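Long-range contacts in metallo-beta-lactamase (Serratia marcescens, PDB 6K4X), which hydrolyses the beta-lactam ring of antibiotics with the help of two zinc ions and is held here with a sulfanylbenzoic acid inhibitor bound across both metals: residues A[67-72]-A[91-96]; A[127-132]-A[142-147]; A[79-84]-A[121-126]; A[36-41]-A[133-138]; A[72-77]-A[149-154]. All blocks are in the same frame, centred on the assembly; numbering follows the deposited sequence.

Contact 1: residues A[67-72]-A[91-96]; sequences YILSTH and TVLAGA. With ZN (zinc ion), chain B; D0U (4-azanyl-2-sulfanyl-benzoic acid), chain E.
Ile68 O accepts a hydrogen bond from the backbone N-H of Leu93 at 2.9 Å. Val92 CA, 3.2 Å from Ile68 O, makes a CA-H...O contact with the same oxygen. Two more backbone bonds, Ile68 N to Thr91 O and Ser70 N to Leu93 O, join the strands in parallel register. The pairs are Tyr67 with Thr91, Ile68 with Val92 and Leu69 with Leu93.

On the face that carries Tyr67, Leu69 and Leu93, Leu93 does most of the packing. Its CD1 sits between the two others, 3.7 Å from Tyr67 CD1 and 3.8 Å from Leu69 CD2. Leu69 and Leu93 extend in the same direction from their strands. Both place CG anti to the carbonyl carbon (chi1 -51° and -60°), which lets them lie alongside each other. The Tyr67 side chain lies beside Thr91, and its ring has Thr91 O at its edge. On the other face Ile68 and Val92 touch more loosely, beneath helix 81-88.

Past the last strand pair, Ser70 CB meets Ala94 CB at 4.1 Å. A water bridges Ser70 O and Gly95 N, accepting from the latter at 2.9 Å. The strand 65-69 then runs out into a loop, and His72 NE2 binds a zinc ion. Parallel neighbours joined through helix 81-88 form a beta-alpha-beta crossover. The backbone bonding probably helps to position the strand end that leads to the zinc ligand His72.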
# COMPACT_ATOMS: atom_id res chain seq x y z
N TYR A 67 10.53 2.79 -10.17
CA TYR A 67 9.26 2.06 -10.13
C TYR A 67 8.37 2.70 -9.09
O TYR A 67 8.87 3.14 -8.03
CB TYR A 67 9.44 0.59 -9.74
CG TYR A 67 10.13 -0.25 -10.78
CD1 TYR A 67 9.49 -0.56 -11.95
CD2 TYR A 67 11.41 -0.75 -10.59
CE1 TYR A 67 10.08 -1.34 -12.93
CE2 TYR A 67 12.02 -1.53 -11.57
CZ TYR A 67 11.35 -1.83 -12.74
OH TYR A 67 11.91 -2.60 -13.72
N ILE A 68 7.07 2.75 -9.38
CA ILE A 68 6.04 3.08 -8.41
C ILE A 68 5.16 1.84 -8.30
O ILE A 68 4.57 1.41 -9.30
CB ILE A 68 5.22 4.31 -8.85
CG1 ILE A 68 6.10 5.54 -9.03
CG2 ILE A 68 4.11 4.57 -7.86
CD1 ILE A 68 5.46 6.69 -9.78
N LEU A 69 5.04 1.30 -7.10
CA LEU A 69 4.27 0.11 -6.84
C LEU A 69 2.92 0.52 -6.27
O LEU A 69 2.89 1.31 -5.33
CB LEU A 69 5.01 -0.77 -5.84
CG LEU A 69 6.47 -1.07 -6.19
CD1 LEU A 69 7.06 -2.04 -5.18
CD2 LEU A 69 6.62 -1.58 -7.60
N SER A 70 1.84 -0.06 -6.77
CA SER A 70 0.49 0.27 -6.32
C SER A 70 -0.04 -0.86 -5.44
O SER A 70 -0.04 -2.03 -5.86
CB SER A 70 -0.41 0.48 -7.50
OG SER A 70 -1.77 0.67 -7.10
N THR A 71 -0.55 -0.52 -4.26
CA THR A 71 -1.33 -1.48 -3.46
C THR A 71 -2.69 -1.73 -4.13
O THR A 71 -2.98 -2.82 -4.61
CB THR A 71 -1.51 -1.03 -2.00
OG1 THR A 71 -2.07 0.29 -2.00
CG2 THR A 71 -0.22 -1.07 -1.21
N HIS A 72 -3.54 -0.69 -4.16
CA HIS A 72 -4.79 -0.82 -4.88
C HIS A 72 -5.24 0.53 -5.42
O HIS A 72 -4.79 1.60 -5.01
CB HIS A 72 -5.89 -1.50 -4.05
CG HIS A 72 -6.49 -0.66 -2.97
ND1 HIS A 72 -6.01 -0.65 -1.69
CD2 HIS A 72 -7.55 0.18 -2.98
CE1 HIS A 72 -6.77 0.14 -0.95
NE2 HIS A 72 -7.73 0.71 -1.72
N THR A 91 8.09 3.52 -14.01
CA THR A 91 7.09 2.55 -14.43
C THR A 91 6.22 2.20 -13.24
O THR A 91 6.74 2.00 -12.12
CB THR A 91 7.74 1.28 -14.98
OG1 THR A 91 8.48 1.68 -16.14
CG2 THR A 91 6.76 0.21 -15.34
N VAL A 92 4.90 2.15 -13.44
CA VAL A 92 3.95 1.82 -12.40
C VAL A 92 3.61 0.33 -12.49
O VAL A 92 3.24 -0.16 -13.55
CB VAL A 92 2.68 2.67 -12.58
CG1 VAL A 92 1.64 2.33 -11.53
CG2 VAL A 92 3.01 4.16 -12.56
N LEU A 93 3.72 -0.38 -11.36
CA LEU A 93 3.46 -1.81 -11.33
C LEU A 93 2.27 -2.09 -10.43
O LEU A 93 2.17 -1.53 -9.34
CB LEU A 93 4.68 -2.56 -10.83
CG LEU A 93 5.93 -2.40 -11.67
CD1 LEU A 93 7.08 -3.17 -11.07
CD2 LEU A 93 5.74 -2.80 -13.10
N ALA A 94 1.40 -3.00 -10.86
CA ALA A 94 0.17 -3.28 -10.16
C ALA A 94 -0.29 -4.69 -10.46
O ALA A 94 0.07 -5.32 -11.47
CB ALA A 94 -0.89 -2.29 -10.55
N GLY A 95 -1.22 -5.16 -9.63
CA GLY A 95 -1.90 -6.41 -9.91
C GLY A 95 -2.66 -6.32 -11.22
O GLY A 95 -3.20 -5.27 -11.57
N ALA A 96 -2.73 -7.44 -11.94
CA ALA A 96 -3.27 -7.48 -13.30
C ALA A 96 -4.64 -6.82 -13.39
O ALA A 96 -4.89 -6.08 -14.33
CB ALA A 96 -3.35 -8.91 -13.79
ZN ZN B . -9.56 1.28 -1.07
O2 D0U E . -8.32 1.32 2.03
C7 D0U E . -9.31 1.03 2.75
O1 D0U E . -9.25 0.13 3.63
C3 D0U E . -10.61 1.74 2.59
C2 D0U E . -11.56 1.51 3.62
C4 D0U E . -10.91 2.59 1.52
S1 D0U E . -9.91 3.11 0.24
C5 D0U E . -12.21 3.17 1.51
C6 D0U E . -13.15 2.93 2.51
N1 D0U E . -14.40 3.55 2.48
C1 D0U E . -12.81 2.13 3.56
O HOH W 1 -1.88 -3.52 -7.34

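Contact 2: residues A[127-132]-A[142-147]; sequences RAVADG and VKAHAT. With SO4 (sulfate ion), chain F.
Asp131 OD1 accepts the backbone N-H of Ala146 at 2.8 Å, and the N-H of Gly132 donates to Ala144 O at 2.7 Å. The first bond is fairly straight, but the N-H meets the carboxylate oxygen from above its plane. Asp131 has CG anti to the backbone N (chi1 -173°), which carries the carboxylate across to strand 140-146. The second bond is more bent, 142° at the hydrogen.

The tight, buried part is mostly apolar: Val129 CG2 packs on Ala144 CB at 3.9 Å. The carbonyl oxygen Ala130 O lies over the same methyl, 3.7 Å from Ala144 CB. Trp157 of strand 155-163 touches both Val129 and Ala144, so this end is buried.

Strand 126-129 is the outermost strand of the seven-stranded sheet, while strand 140-146 belongs to the five-stranded one. Residues 130-132 therefore carry the chain from one sheet of the alpha-beta/beta-alpha sandwich to the other. The touching parts run nearly at right angles, 99° apart.

The outer side is looser and wetter. In the conformer given, Lys143 lays its aliphatic chain past Gly132 O, no closer than 3.9 Å, from CG. A water donates to both Asp131 OD1 and Ala146 O. At the far end of residues 127-132, Arg127 grips a sulfate ion, probably from the crystallisation liquor, through NH1 and NH2.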
# COMPACT_ATOMS: atom_id res chain seq x y z
N ARG A 127 2.03 -1.36 -15.77
CA ARG A 127 2.30 -2.74 -16.16
C ARG A 127 1.85 -3.69 -15.05
O ARG A 127 1.88 -3.33 -13.88
CB ARG A 127 3.80 -2.94 -16.39
CG ARG A 127 4.46 -1.90 -17.28
CD ARG A 127 4.11 -2.10 -18.73
NE ARG A 127 4.73 -1.08 -19.60
CZ ARG A 127 4.12 -0.00 -20.09
NH1 ARG A 127 4.79 0.86 -20.86
NH2 ARG A 127 2.84 0.18 -19.85
N ALA A 128 1.48 -4.91 -15.41
CA ALA A 128 1.04 -5.91 -14.45
C ALA A 128 2.22 -6.70 -13.88
O ALA A 128 3.18 -7.02 -14.58
CB ALA A 128 0.08 -6.88 -15.12
N VAL A 129 2.06 -7.11 -12.63
CA VAL A 129 2.89 -8.12 -11.98
C VAL A 129 2.00 -9.25 -11.46
O VAL A 129 0.83 -9.02 -11.13
CB VAL A 129 3.71 -7.54 -10.82
CG1 VAL A 129 4.69 -6.50 -11.32
CG2 VAL A 129 2.84 -6.98 -9.72
N ALA A 130 2.58 -10.44 -11.35
CA ALA A 130 1.88 -11.63 -10.88
C ALA A 130 2.17 -11.87 -9.40
O ALA A 130 3.16 -11.41 -8.84
CB ALA A 130 2.31 -12.83 -11.69
N ASP A 131 1.31 -12.69 -8.79
CA ASP A 131 1.54 -13.17 -7.45
C ASP A 131 2.92 -13.82 -7.37
O ASP A 131 3.27 -14.67 -8.21
CB ASP A 131 0.46 -14.18 -7.06
CG ASP A 131 0.52 -14.61 -5.61
OD1 ASP A 131 0.82 -13.80 -4.71
OD2 ASP A 131 0.17 -15.78 -5.37
N GLY A 132 3.70 -13.45 -6.35
CA GLY A 132 5.00 -14.03 -6.11
C GLY A 132 6.14 -13.39 -6.90
O GLY A 132 7.29 -13.73 -6.71
N VAL A 142 11.82 -6.48 -4.31
CA VAL A 142 10.50 -6.35 -3.71
C VAL A 142 9.60 -7.44 -4.29
O VAL A 142 9.50 -7.58 -5.52
CB VAL A 142 9.90 -4.97 -3.97
CG1 VAL A 142 8.49 -4.91 -3.43
CG2 VAL A 142 10.75 -3.86 -3.40
N LYS A 143 8.92 -8.20 -3.43
CA LYS A 143 8.04 -9.27 -3.90
C LYS A 143 6.59 -8.79 -3.86
O LYS A 143 6.17 -8.11 -2.92
CB LYS A 143 8.21 -10.51 -3.03
CG LYS A 143 7.30 -11.67 -3.38
CD LYS A 143 7.67 -12.97 -2.71
CE LYS A 143 9.04 -13.48 -3.10
NZ LYS A 143 9.36 -14.72 -2.35
N ALA A 144 5.84 -9.14 -4.91
CA ALA A 144 4.41 -8.90 -5.01
C ALA A 144 3.67 -10.09 -4.43
O ALA A 144 3.93 -11.23 -4.80
CB ALA A 144 4.04 -8.71 -6.46
N HIS A 145 2.69 -9.83 -3.57
CA HIS A 145 1.77 -10.85 -3.06
C HIS A 145 0.35 -10.44 -3.40
O HIS A 145 -0.11 -9.39 -2.97
CB HIS A 145 1.88 -11.02 -1.54
CG HIS A 145 3.26 -11.33 -1.10
ND1 HIS A 145 3.66 -12.61 -0.76
CD2 HIS A 145 4.32 -10.52 -0.87
CE1 HIS A 145 4.92 -12.56 -0.38
NE2 HIS A 145 5.35 -11.30 -0.45
N ALA A 146 -0.34 -11.26 -4.18
CA ALA A 146 -1.73 -10.97 -4.49
C ALA A 146 -2.55 -11.01 -3.20
O ALA A 146 -2.59 -12.02 -2.50
CB ALA A 146 -2.28 -11.95 -5.50
N THR A 147 -3.22 -9.90 -2.92
CA THR A 147 -4.13 -9.80 -1.79
C THR A 147 -5.43 -9.16 -2.24
O THR A 147 -5.76 -8.05 -1.83
CB THR A 147 -3.52 -9.06 -0.59
OG1 THR A 147 -3.08 -7.74 -0.94
CG2 THR A 147 -2.35 -9.82 -0.01
S SO4 F . 2.16 3.40 -21.88
O1 SO4 F . 1.41 2.28 -21.34
O2 SO4 F . 1.60 3.51 -23.27
O3 SO4 F . 2.00 4.71 -21.19
O4 SO4 F . 3.60 3.16 -21.91
O HOH W 2 -0.44 -13.88 -2.00

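Contact 3: residues A[79-84]-A[121-126]; sequences GGISAM and PGSAKV. With SO4 (sulfate ion), chain F.
Residues 79-84 enter helix 81-88, and the irregular loop 121-126 passes alongside its N-terminal part. The backbones come closest at Ser82 and Ser123, whose CA atoms are 4.1 Å apart. Farther back, Gly79 CA and Pro121 CA are 6.1 Å apart.

Ser82 carries the contact. Its OG, anti to the backbone N (chi1 177°), reaches across and donates to Gly122 O at 2.7 Å. The hydroxyl meets that oxygen from above the carbonyl plane. Ser123 packs its CB against Ser82 CB at 3.9 Å. In the conformer given, it turns its own hydroxyl back to Ala124 O within the loop, and its OG lies near Ile81 CG2.

In the fold, helix 81-88 leads into strand 91-95, and the loop leads into strand 126-129, the next strand of the same sheet. The contact thus joins that helix to the lead-in of a neighbouring strand. Val92 lies under both, touched by Ile81 and Ser123.

Two waters bridge the segments. One accepts from Ser82 N and donates to Pro121 O at 2.7 Å. The other donates to Ser82 O and accepts from Ala124 N. The ring of Pro121 rests on Gly79 O, nearest at CD, 3.5 Å away.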
# COMPACT_ATOMS: atom_id res chain seq x y z
N GLY A 79 -4.36 8.11 -6.21
CA GLY A 79 -4.68 9.38 -6.84
C GLY A 79 -3.46 10.18 -7.23
O GLY A 79 -3.53 10.95 -8.20
N GLY A 80 -2.36 10.03 -6.48
CA GLY A 80 -1.15 10.76 -6.74
C GLY A 80 -0.18 10.05 -7.68
O GLY A 80 0.87 10.60 -7.99
N ILE A 81 -0.48 8.81 -8.07
CA ILE A 81 0.46 8.04 -8.83
C ILE A 81 0.74 8.69 -10.19
O ILE A 81 1.89 8.74 -10.60
CB ILE A 81 0.04 6.57 -8.98
CG1 ILE A 81 0.17 5.90 -7.61
CG2 ILE A 81 0.87 5.88 -10.06
CD1 ILE A 81 -0.27 4.46 -7.56
N SER A 82 -0.30 9.17 -10.87
CA SER A 82 -0.08 9.70 -12.21
C SER A 82 0.90 10.87 -12.18
O SER A 82 1.81 10.97 -13.00
CB SER A 82 -1.38 10.10 -12.83
OG SER A 82 -1.18 10.69 -14.11
N ALA A 83 0.69 11.77 -11.23
CA ALA A 83 1.54 12.93 -11.09
C ALA A 83 2.97 12.50 -10.74
O ALA A 83 3.95 13.04 -11.27
CB ALA A 83 1.00 13.90 -10.06
N MET A 84 3.11 11.56 -9.81
CA MET A 84 4.44 11.05 -9.45
C MET A 84 5.10 10.35 -10.64
O MET A 84 6.31 10.47 -10.84
CB MET A 84 4.35 10.10 -8.26
CG MET A 84 3.99 10.75 -6.92
SD MET A 84 5.04 12.13 -6.44
CE MET A 84 6.66 11.44 -6.81
N PRO A 121 -6.80 10.72 -11.34
CA PRO A 121 -6.11 10.88 -12.61
C PRO A 121 -5.50 9.56 -13.11
O PRO A 121 -4.80 8.86 -12.36
CB PRO A 121 -5.02 11.91 -12.29
CG PRO A 121 -5.58 12.67 -11.12
CD PRO A 121 -6.27 11.62 -10.29
N GLY A 122 -5.72 9.24 -14.38
CA GLY A 122 -5.14 8.07 -14.98
C GLY A 122 -3.65 8.23 -15.15
O GLY A 122 -3.14 9.33 -15.39
N SER A 123 -2.93 7.12 -15.02
CA SER A 123 -1.48 7.12 -15.12
C SER A 123 -1.01 6.50 -16.45
O SER A 123 -1.63 5.60 -16.98
CB SER A 123 -0.87 6.42 -13.93
OG SER A 123 0.55 6.45 -13.96
N ALA A 124 0.14 6.99 -16.93
CA ALA A 124 0.92 6.34 -17.96
C ALA A 124 1.79 5.22 -17.39
O ALA A 124 2.04 5.15 -16.18
CB ALA A 124 1.78 7.37 -18.67
N LYS A 125 2.26 4.34 -18.28
CA LYS A 125 3.33 3.38 -18.00
C LYS A 125 2.92 2.38 -16.91
O LYS A 125 3.76 1.97 -16.08
CB LYS A 125 4.63 4.08 -17.59
CG LYS A 125 5.26 4.98 -18.64
CD LYS A 125 6.77 4.92 -18.60
CE LYS A 125 7.27 3.70 -19.35
NZ LYS A 125 8.74 3.69 -19.47
N VAL A 126 1.69 1.90 -16.96
CA VAL A 126 1.24 0.92 -16.00
C VAL A 126 1.45 -0.48 -16.57
O VAL A 126 1.11 -0.77 -17.73
CB VAL A 126 -0.23 1.13 -15.62
CG1 VAL A 126 -0.64 0.19 -14.51
CG2 VAL A 126 -0.50 2.57 -15.24
S SO4 F . 2.16 3.40 -21.88
O1 SO4 F . 1.41 2.28 -21.34
O2 SO4 F . 1.60 3.51 -23.27
O3 SO4 F . 2.00 4.71 -21.19
O4 SO4 F . 3.60 3.16 -21.91
O HOH W 3 1.37 9.43 -15.64
O HOH W 4 -2.98 8.34 -10.48

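Contact 4: residues A[36-41]-A[133-138]; sequences GHILVD and ELVKLG
Strands 37-40 and 134-137 run 138° apart in direction with their axes 8.4 Å apart at closest, too far for backbone pairing, and no hydrogen bond joins them.

Leu137 spans the distance. In the conformer given, with CG anti to the backbone N (chi1 -174°), it extends toward residues 36-38 and spreads its two methyls over them. Leu137 CD1 comes to 3.3 Å from His37 O and 3.5 Å from Gly36 C. Leu137 CD2 lies over the Gly36 carbonyl, 3.9 Å from Gly36 O. The branch therefore rests on a polar backbone, where Gly36 has no side chain to obstruct it. Gly36 also has backbone angles (phi 128°) that suit a residue without CB.

Ile38 meets the same leucine from the other strand. The two side chains interlock head past tail, with Ile38 CG1 3.8 Å from Leu137 CD1. Ile38 CD1 reaches farther, to Leu137 CB at 4.1 Å and, more loosely, to Val135 CG1 at 4.4 Å. Leu140 and Val142 of strand 140-146 also touch Ile38, and Leu69 meets it from its own sheet. Tyr67 of that sheet lies against Val135. Across the contact, methyls meet methylenes and backbone carbonyls.

Strand 37-40 belongs to the seven-stranded sheet and 134-137 is an outermost strand of the five-stranded one. Such face packing between two sheets is the core of the alpha-beta/beta-alpha sandwich of the metallo-beta-lactamase fold.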
# COMPACT_ATOMS: atom_id res chain seq x y z
N GLY A 36 19.12 3.84 -7.47
CA GLY A 36 17.76 4.23 -7.76
C GLY A 36 16.79 3.65 -6.76
O GLY A 36 17.16 2.79 -5.92
N HIS A 37 15.56 4.17 -6.79
CA HIS A 37 14.61 3.98 -5.72
C HIS A 37 13.29 3.41 -6.23
O HIS A 37 12.94 3.55 -7.41
CB HIS A 37 14.31 5.31 -5.00
CG HIS A 37 15.51 6.17 -4.83
ND1 HIS A 37 16.66 5.72 -4.20
CD2 HIS A 37 15.74 7.43 -5.25
CE1 HIS A 37 17.54 6.70 -4.24
NE2 HIS A 37 17.02 7.74 -4.89
N ILE A 38 12.56 2.80 -5.29
CA ILE A 38 11.21 2.31 -5.52
C ILE A 38 10.28 3.08 -4.59
O ILE A 38 10.55 3.16 -3.39
CB ILE A 38 11.13 0.80 -5.29
CG1 ILE A 38 12.03 0.07 -6.30
CG2 ILE A 38 9.69 0.31 -5.35
CD1 ILE A 38 12.15 -1.42 -6.08
N LEU A 39 9.18 3.60 -5.14
CA LEU A 39 8.14 4.25 -4.35
C LEU A 39 6.93 3.33 -4.29
O LEU A 39 6.52 2.79 -5.33
CB LEU A 39 7.75 5.57 -5.02
CG LEU A 39 6.58 6.33 -4.39
CD1 LEU A 39 6.94 6.81 -2.99
CD2 LEU A 39 6.18 7.50 -5.27
N VAL A 40 6.37 3.16 -3.09
CA VAL A 40 5.15 2.41 -2.92
C VAL A 40 4.03 3.39 -2.60
O VAL A 40 4.08 4.08 -1.57
CB VAL A 40 5.27 1.35 -1.80
CG1 VAL A 40 4.00 0.51 -1.75
CG2 VAL A 40 6.51 0.50 -1.99
N ASP A 41 3.08 3.47 -3.53
CA ASP A 41 1.86 4.27 -3.51
C ASP A 41 2.15 5.75 -3.75
O ASP A 41 3.28 6.22 -3.66
CB ASP A 41 0.97 4.01 -2.30
CG ASP A 41 0.12 2.77 -2.46
OD1 ASP A 41 -0.04 2.28 -3.62
OD2 ASP A 41 -0.40 2.31 -1.42
N GLU A 133 5.83 -12.45 -7.80
CA GLU A 133 6.84 -11.92 -8.71
C GLU A 133 7.79 -10.96 -7.98
O GLU A 133 7.37 -10.19 -7.11
CB GLU A 133 6.14 -11.20 -9.85
CG GLU A 133 7.08 -10.60 -10.88
CD GLU A 133 6.36 -10.07 -12.10
OE1 GLU A 133 5.29 -10.59 -12.43
OE2 GLU A 133 6.86 -9.10 -12.69
N LEU A 134 9.07 -11.02 -8.35
CA LEU A 134 10.08 -10.11 -7.82
C LEU A 134 10.27 -8.90 -8.73
O LEU A 134 10.41 -9.03 -9.97
CB LEU A 134 11.41 -10.86 -7.72
CG LEU A 134 11.58 -11.74 -6.49
CD1 LEU A 134 12.94 -12.41 -6.50
CD2 LEU A 134 11.39 -10.94 -5.21
N VAL A 135 10.30 -7.73 -8.11
CA VAL A 135 10.66 -6.47 -8.75
C VAL A 135 12.07 -6.13 -8.29
O VAL A 135 12.30 -6.01 -7.08
CB VAL A 135 9.67 -5.35 -8.39
CG1 VAL A 135 10.08 -4.02 -9.01
CG2 VAL A 135 8.26 -5.74 -8.78
N LYS A 136 13.01 -6.03 -9.22
CA LYS A 136 14.39 -5.77 -8.84
C LYS A 136 14.86 -4.45 -9.43
O LYS A 136 14.51 -4.05 -10.55
CB LYS A 136 15.32 -6.91 -9.24
CG LYS A 136 15.27 -7.32 -10.70
CD LYS A 136 16.17 -8.50 -10.96
CE LYS A 136 16.06 -9.02 -12.38
NZ LYS A 136 16.32 -7.96 -13.37
N LEU A 137 15.65 -3.74 -8.64
CA LEU A 137 16.28 -2.50 -9.05
C LEU A 137 17.62 -2.43 -8.34
O LEU A 137 17.65 -2.24 -7.14
CB LEU A 137 15.39 -1.32 -8.63
CG LEU A 137 15.82 0.07 -9.10
CD1 LEU A 137 14.99 1.13 -8.40
CD2 LEU A 137 17.30 0.33 -8.89
N GLY A 138 18.72 -2.62 -9.07
CA GLY A 138 20.01 -2.67 -8.41
C GLY A 138 19.97 -3.69 -7.28
O GLY A 138 19.59 -4.85 -7.50

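Contact 5: residues A[72-77]-A[149-154]; sequences HSHEDH and GHTEGG. With ZN (zinc ion), chain B; ZN (zinc ion), chain C; D0U (4-azanyl-2-sulfanyl-benzoic acid), chain E.
His150 sets its ring edge against the face of His72, with CD2 offset toward the rim. The planes stand at 75° and the ring centroids are 4.4 Å apart. His150 holds CG anti to the backbone N (chi1 -179°), which extends its ring to a zinc ion shared with His72 and His74. His72 NE2 and His150 NE2 bind it at 2.0 Å each, and His74 ND1 at 2.1 Å. The inhibitor sulfur S1 is the fourth ligand.

Thr151 packs against both His72 and His74. Its CG2 lies 3.6 Å from His74 NE2, and its OG1, bonded to Asn98, is 3.4 Å from His72 CB. Each histidine has a second partner that fixes its ring rotation: Asp174 for His72 ND1, Asp111 for His74 NE2 and the carbonyl of Thr177 for His150 ND1.

Residues 72-77 spell the His-x-His-x-Asp-His signature of the metallo-beta-lactamase superfamily. His74 is the N-cap of helix 75-78, whose first turn supplies Asp76 and His77. These bind the second zinc through OD2 and NE2, and His215 completes the protein ligands. S1 bridges both metals, and inhibitor carboxylate O2 also binds the second. Inhibitor ring carbon C3 lies 3.4 Å from His150 CE1.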
# COMPACT_ATOMS: atom_id res chain seq x y z
N HIS A 72 -3.54 -0.69 -4.16
CA HIS A 72 -4.79 -0.82 -4.88
C HIS A 72 -5.24 0.53 -5.42
O HIS A 72 -4.79 1.60 -5.01
CB HIS A 72 -5.89 -1.50 -4.05
CG HIS A 72 -6.49 -0.66 -2.97
ND1 HIS A 72 -6.01 -0.65 -1.69
CD2 HIS A 72 -7.55 0.18 -2.98
CE1 HIS A 72 -6.77 0.14 -0.95
NE2 HIS A 72 -7.73 0.71 -1.72
N SER A 73 -6.19 0.44 -6.35
CA SER A 73 -6.55 1.52 -7.27
C SER A 73 -7.79 2.27 -6.79
O SER A 73 -8.80 2.34 -7.51
CB SER A 73 -6.75 0.92 -8.63
OG SER A 73 -7.60 -0.23 -8.58
N HIS A 74 -7.68 2.88 -5.59
CA HIS A 74 -8.65 3.88 -5.14
C HIS A 74 -7.92 5.20 -4.98
O HIS A 74 -6.70 5.24 -4.83
CB HIS A 74 -9.32 3.49 -3.83
CG HIS A 74 -10.19 2.28 -3.95
ND1 HIS A 74 -10.48 1.45 -2.91
CD2 HIS A 74 -10.87 1.83 -5.02
CE1 HIS A 74 -11.28 0.51 -3.36
NE2 HIS A 74 -11.54 0.71 -4.63
N GLU A 75 -8.69 6.28 -5.04
CA GLU A 75 -8.16 7.64 -5.11
C GLU A 75 -7.23 7.98 -3.94
O GLU A 75 -6.36 8.84 -4.10
CB GLU A 75 -9.29 8.64 -5.23
CG GLU A 75 -10.11 8.82 -3.95
CD GLU A 75 -11.20 9.88 -3.90
OE1 GLU A 75 -10.99 10.96 -4.46
OE2 GLU A 75 -12.27 9.63 -3.28
N ASP A 76 -7.46 7.43 -2.77
CA ASP A 76 -6.66 7.77 -1.61
C ASP A 76 -5.23 7.22 -1.68
O ASP A 76 -4.32 7.83 -1.11
CB ASP A 76 -7.34 7.38 -0.30
CG ASP A 76 -7.76 5.93 -0.14
OD1 ASP A 76 -8.05 5.27 -1.16
OD2 ASP A 76 -7.82 5.48 1.03
N HIS A 77 -5.04 6.05 -2.31
CA HIS A 77 -3.70 5.45 -2.41
C HIS A 77 -3.05 5.75 -3.75
O HIS A 77 -1.80 5.79 -3.85
CB HIS A 77 -3.79 3.94 -2.21
CG HIS A 77 -4.52 3.60 -0.96
ND1 HIS A 77 -3.96 3.72 0.31
CD2 HIS A 77 -5.82 3.26 -0.78
CE1 HIS A 77 -4.91 3.44 1.19
NE2 HIS A 77 -6.06 3.18 0.57
N GLY A 149 -9.64 -8.64 -2.87
CA GLY A 149 -10.84 -8.67 -2.10
C GLY A 149 -11.42 -7.29 -1.93
O GLY A 149 -12.56 -7.03 -2.29
N HIS A 150 -10.63 -6.36 -1.40
CA HIS A 150 -10.98 -4.93 -1.42
C HIS A 150 -11.01 -4.40 -2.86
O HIS A 150 -11.85 -3.56 -3.19
CB HIS A 150 -10.06 -4.18 -0.47
CG HIS A 150 -10.30 -2.72 -0.36
ND1 HIS A 150 -11.23 -2.21 0.50
CD2 HIS A 150 -9.69 -1.67 -0.94
CE1 HIS A 150 -11.16 -0.88 0.46
NE2 HIS A 150 -10.26 -0.51 -0.46
N THR A 151 -10.08 -4.91 -3.67
CA THR A 151 -10.07 -4.74 -5.11
C THR A 151 -9.54 -6.04 -5.70
O THR A 151 -8.82 -6.79 -5.02
CB THR A 151 -9.19 -3.58 -5.61
OG1 THR A 151 -7.80 -3.90 -5.40
CG2 THR A 151 -9.55 -2.23 -5.04
N GLU A 152 -9.85 -6.30 -6.97
CA GLU A 152 -9.40 -7.57 -7.54
C GLU A 152 -7.88 -7.61 -7.72
O GLU A 152 -7.28 -8.69 -7.60
CB GLU A 152 -10.05 -7.80 -8.90
CG GLU A 152 -11.52 -8.17 -8.86
CD GLU A 152 -12.09 -8.67 -10.17
OE1 GLU A 152 -11.35 -8.69 -11.16
OE2 GLU A 152 -13.28 -9.08 -10.18
N GLY A 153 -7.26 -6.46 -7.99
CA GLY A 153 -5.82 -6.45 -8.28
C GLY A 153 -4.96 -5.99 -7.11
O GLY A 153 -3.81 -5.64 -7.31
N GLY A 154 -5.46 -6.07 -5.88
CA GLY A 154 -4.69 -5.63 -4.71
C GLY A 154 -3.40 -6.40 -4.56
O GLY A 154 -3.41 -7.63 -4.69
ZN ZN B . -9.56 1.28 -1.07
ZN ZN C . -7.89 3.46 1.40
O2 D0U E . -8.32 1.32 2.03
C7 D0U E . -9.31 1.03 2.75
O1 D0U E . -9.25 0.13 3.63
C3 D0U E . -10.61 1.74 2.59
C2 D0U E . -11.56 1.51 3.62
C4 D0U E . -10.91 2.59 1.52
S1 D0U E . -9.91 3.11 0.24
C5 D0U E . -12.21 3.17 1.51
C6 D0U E . -13.15 2.93 2.51
N1 D0U E . -14.40 3.55 2.48
C1 D0U E . -12.81 2.13 3.56

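How the contacts relate
Contacts 1, 3, 4 and 5 are buried; contact 2 is only partly so and is exposed around Asp131 and Gly132. Contact 1 pairs strands within the seven-stranded sheet by backbone bonds. Contacts 2 and 4 both run between the two sheets, the first with polar bonds beside apolar packing, the second by apolar side chains packed on each other and on backbone, with no hydrogen bond. Contact 3 lies on the face of the sheet where Val92 packs under helix 81-88, and relies on a serine and waters. Contacts 1 and 5 share His72, where strand bonding gives way to metal coordination. Contacts 2 and 3 adjoin in sequence and touch the same sulfate ion.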